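Local coordinates for protein iron superoxide dismutase (Trypanosoma cruzi, PDB 2GPC) that probably catalyses the dismutation of superoxide to oxygen and hydrogen peroxide at a single iron centre, at residues Glu55-Thr60 with Asn67-Ile72; Tyr139-His142 with Cys146-Thr149. All blocks are in the same frame, centred on the assembly; numbering follows the deposited sequence. Where two conformers were deposited one is given.

In the fold
Contact 1 comes first along the chain and joins helix 54-60 to helix 63-80 in the range of the alpha-hairpin domain. Contact 2 follows in the range of the C-terminal domain, where the end of strand 135-142 meets the loop that leads to strand 153-160. Their centres are about 12 Å apart and they touch directly: Leu148 packs on Glu55 and Ile58, and Cys146 SG lies against Ile58 CG2. The loop of contact 2 thus bridges helices 54-60 and 63-80 and the three-stranded antiparallel sheet. The iron is bound by His27 and His75 from the alpha-hairpin range and by Asp160 and His164 from the C-terminal range, so the site lies between the two.

Contact 1: Glu55-Thr60 with Asn67-Ile72; sequences EEIIRT and NLAAQI
Ile57 and Ile58, neighbours on one helical turn, reach across to Ala69 and Ala70 with different branches. From Ile57 it is the short branch that touches: CG2, set anti to the backbone N, meets the methyl of Ala69 at 3.4 Å from CB, tighter than carbon atoms usually pack. Ile58 uses its long branch instead. With CG1 anti to the carbonyl carbon (chi1 -68°) and the chain extended beyond it (chi2 161°), the side chain lies against the main-chain N and O of the facing helix; CG1 is 3.7 Å from Ala70 N, and CD1 is 3.7 Å from Ala69 O. Alanine suits both positions, because a single methyl lets the isoleucines come up to the main chain. The segments form a helix-helix packing within the alpha-hairpin domain of the iron/manganese superoxide dismutases, their axes 8.5 Å apart at closest approach and their directions 128° apart. All four touching residues are buried and their side chains apolar, and no hydrogen bond joins the segments. Polar side chains bond along helix 54-60 and to residues before it: Thr60 OG1 donates to Glu56 O at 2.8 Å, from above the carbonyl plane, and also bonds Lys52, while Arg59 NH1 stands 3.5 Å from Glu55 OE1 in a salt bridge. Beyond Ala70, Gln71 bonds to Tyr35 and Trp124, while its backbone O accepts from the iron ligand His75.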
# COMPACT_ATOMS: atom_id res chain seq x y z
N GLU A 55 15.81 16.60 4.84
CA GLU A 55 16.51 16.31 3.58
C GLU A 55 17.82 15.57 3.82
O GLU A 55 18.16 14.65 3.09
CB GLU A 55 16.72 17.58 2.76
CG GLU A 55 15.45 18.09 2.09
CD GLU A 55 15.69 19.24 1.11
OE1 GLU A 55 16.82 19.38 0.60
OE2 GLU A 55 14.74 20.00 0.85
N GLU A 56 18.54 15.94 4.89
CA GLU A 56 19.81 15.31 5.22
C GLU A 56 19.58 13.84 5.54
O GLU A 56 20.35 12.97 5.14
CB GLU A 56 20.49 16.04 6.39
CG GLU A 56 21.48 17.13 5.96
CD GLU A 56 21.53 18.35 6.87
OE1 GLU A 56 21.32 18.23 8.11
OE2 GLU A 56 21.82 19.44 6.35
N ILE A 57 18.50 13.57 6.28
CA ILE A 57 18.13 12.21 6.63
C ILE A 57 17.80 11.37 5.39
O ILE A 57 18.19 10.20 5.28
CB ILE A 57 16.93 12.19 7.62
CG1 ILE A 57 17.33 12.76 8.99
CG2 ILE A 57 16.41 10.78 7.79
CD1 ILE A 57 16.14 13.05 9.91
N ILE A 58 17.04 11.95 4.46
CA ILE A 58 16.65 11.25 3.25
C ILE A 58 17.90 10.85 2.43
O ILE A 58 17.95 9.77 1.84
CB ILE A 58 15.67 12.12 2.42
CG1 ILE A 58 14.33 12.27 3.15
CG2 ILE A 58 15.41 11.51 1.04
CD1 ILE A 58 13.47 13.41 2.69
N ARG A 59 18.90 11.72 2.42
CA ARG A 59 20.10 11.53 1.61
C ARG A 59 21.12 10.55 2.22
O ARG A 59 21.87 9.92 1.49
CB ARG A 59 20.78 12.88 1.37
CG ARG A 59 20.00 13.79 0.43
CD ARG A 59 20.78 14.99 -0.09
NE ARG A 59 21.34 15.80 0.99
CZ ARG A 59 20.86 16.97 1.41
NH1 ARG A 59 19.79 17.52 0.84
NH2 ARG A 59 21.47 17.60 2.41
N THR A 60 21.12 10.42 3.55
CA THR A 60 22.19 9.71 4.27
C THR A 60 21.76 8.50 5.10
O THR A 60 22.61 7.74 5.55
CB THR A 60 22.95 10.68 5.20
OG1 THR A 60 22.08 11.14 6.25
CG2 THR A 60 23.38 11.95 4.46
N ASN A 67 12.30 5.97 5.81
CA ASN A 67 10.87 5.96 5.47
C ASN A 67 10.08 7.09 6.15
O ASN A 67 9.19 7.68 5.53
CB ASN A 67 10.22 4.61 5.81
CG ASN A 67 10.78 3.43 5.01
OD1 ASN A 67 11.42 3.60 3.95
ND2 ASN A 67 10.52 2.21 5.51
N LEU A 68 10.40 7.38 7.41
CA LEU A 68 9.72 8.43 8.14
C LEU A 68 10.03 9.80 7.56
O LEU A 68 9.13 10.56 7.26
CB LEU A 68 10.09 8.39 9.63
CG LEU A 68 9.69 7.13 10.41
CD1 LEU A 68 10.25 7.17 11.84
CD2 LEU A 68 8.18 6.95 10.42
N ALA A 69 11.32 10.12 7.39
CA ALA A 69 11.73 11.42 6.84
C ALA A 69 11.22 11.61 5.41
O ALA A 69 10.74 12.67 5.05
CB ALA A 69 13.24 11.55 6.88
N ALA A 70 11.33 10.57 4.60
CA ALA A 70 10.90 10.64 3.21
C ALA A 70 9.40 10.83 3.10
O ALA A 70 8.93 11.58 2.24
CB ALA A 70 11.33 9.41 2.45
N GLN A 71 8.63 10.16 3.95
CA GLN A 71 7.18 10.30 3.93
C GLN A 71 6.78 11.70 4.35
O GLN A 71 5.82 12.25 3.83
CB GLN A 71 6.49 9.26 4.80
CG GLN A 71 6.47 7.85 4.20
CD GLN A 71 5.59 7.74 2.97
OE1 GLN A 71 6.02 8.10 1.89
NE2 GLN A 71 4.36 7.26 3.14
N ILE A 72 7.52 12.29 5.27
CA ILE A 72 7.29 13.67 5.68
C ILE A 72 7.52 14.65 4.52
O ILE A 72 6.69 15.52 4.25
CB ILE A 72 8.16 14.02 6.91
CG1 ILE A 72 7.62 13.29 8.14
CG2 ILE A 72 8.16 15.52 7.16
CD1 ILE A 72 8.56 13.28 9.33

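Contact 2: Tyr139-His142 with Cys146-Thr149; sequences YQTH and CPLT
The ring of Tyr139 meets Pro147 obliquely: CE2 is 4.3 Å from Pro147 CA and equally 4.3 Å from Pro147 CB. At the ring's edge, in its plane, sits a water only 2.5 Å from Tyr139 OH, a short distance; Glu150 OE2 is also close to this hydroxyl. The same water donates a weak bond of 3.0 Å to Cys146 O, so it links residues 139-142 and 146-149, which share no direct hydrogen bond. CG is anti to the backbone N (chi1 -180°), which carries the ring out from the strand to where CE2 touches Pro147; tyrosine fits here because its ring can pack on proline while its hydroxyl reaches polar neighbours. Two residues along, Thr141 offers a methyl and a hydroxyl in different directions. Its CG2 lies 4.1 Å from Cys146 N and 4.4 Å from Pro147 CD, while OG1 is hydrogen-bonded to Gly145 O and to Trp126 NE1, which fixes the rotation of the side chain and satisfies a buried hydroxyl. Proline begins the short 3-10 turn 147-149, its restricted phi (-57°) suiting that place, and the turn is closed by Thr149 N donating to Cys146 O at 3.2 Å. The loop is thus laid against the last residues of a strand that is outermost in the antiparallel sheet within this chain. Thr141 and Pro147 also pack on Trp124 and Trp126, respectively, of the adjacent strand 123-130, whereas Cys146 turns its side chain away from the strand, to Ile58 of helix 54-60 and to Phe73 and Asn74 of helix 63-80.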
# COMPACT_ATOMS: atom_id res chain seq x y z
N TYR A 139 8.00 9.76 -13.42
CA TYR A 139 8.83 8.93 -12.56
C TYR A 139 7.95 8.45 -11.41
O TYR A 139 7.11 9.18 -10.95
CB TYR A 139 9.96 9.82 -12.04
CG TYR A 139 10.95 9.16 -11.12
CD1 TYR A 139 11.76 8.12 -11.56
CD2 TYR A 139 11.09 9.60 -9.81
CE1 TYR A 139 12.68 7.53 -10.72
CE2 TYR A 139 12.01 9.01 -8.96
CZ TYR A 139 12.80 7.98 -9.43
OH TYR A 139 13.71 7.40 -8.59
N GLN A 140 8.10 7.20 -10.99
CA GLN A 140 7.36 6.71 -9.83
C GLN A 140 8.31 6.23 -8.75
O GLN A 140 9.42 5.76 -9.04
CB GLN A 140 6.41 5.58 -10.24
CG GLN A 140 7.10 4.32 -10.75
CD GLN A 140 6.18 3.50 -11.62
OE1 GLN A 140 5.11 3.08 -11.17
NE2 GLN A 140 6.57 3.31 -12.87
N THR A 141 7.89 6.37 -7.50
CA THR A 141 8.62 5.75 -6.40
C THR A 141 7.69 4.80 -5.67
O THR A 141 6.46 4.94 -5.71
CB THR A 141 9.24 6.80 -5.46
OG1 THR A 141 8.22 7.64 -4.89
CG2 THR A 141 10.15 7.74 -6.22
N HIS A 142 8.29 3.81 -5.03
CA HIS A 142 7.55 2.79 -4.33
C HIS A 142 7.70 3.04 -2.84
O HIS A 142 8.77 3.42 -2.37
CB HIS A 142 8.09 1.40 -4.71
CG HIS A 142 7.18 0.27 -4.36
ND1 HIS A 142 5.88 0.19 -4.80
CD2 HIS A 142 7.40 -0.84 -3.61
CE1 HIS A 142 5.33 -0.92 -4.35
NE2 HIS A 142 6.23 -1.57 -3.63
N CYS A 146 11.81 8.40 -2.56
CA CYS A 146 11.89 9.84 -2.69
C CYS A 146 12.93 10.22 -3.76
O CYS A 146 14.04 9.71 -3.72
CB CYS A 146 12.27 10.44 -1.35
SG CYS A 146 12.26 12.25 -1.32
N PRO A 147 12.57 11.09 -4.71
CA PRO A 147 13.51 11.50 -5.77
C PRO A 147 14.81 12.10 -5.24
O PRO A 147 15.79 11.98 -5.95
CB PRO A 147 12.73 12.56 -6.57
CG PRO A 147 11.31 12.35 -6.21
CD PRO A 147 11.26 11.74 -4.86
N LEU A 148 14.82 12.69 -4.04
CA LEU A 148 16.06 13.22 -3.45
C LEU A 148 17.23 12.21 -3.35
O LEU A 148 18.38 12.63 -3.25
CB LEU A 148 15.80 13.85 -2.07
CG LEU A 148 14.80 15.02 -2.02
CD1 LEU A 148 14.93 15.76 -0.70
CD2 LEU A 148 14.94 15.97 -3.19
N THR A 149 16.95 10.91 -3.37
CA THR A 149 18.04 9.92 -3.37
C THR A 149 18.73 9.82 -4.73
O THR A 149 19.78 9.19 -4.84
CB THR A 149 17.56 8.51 -2.92
OG1 THR A 149 16.51 8.04 -3.78
CG2 THR A 149 16.94 8.55 -1.52
O HOH W 1 13.91 8.05 -6.21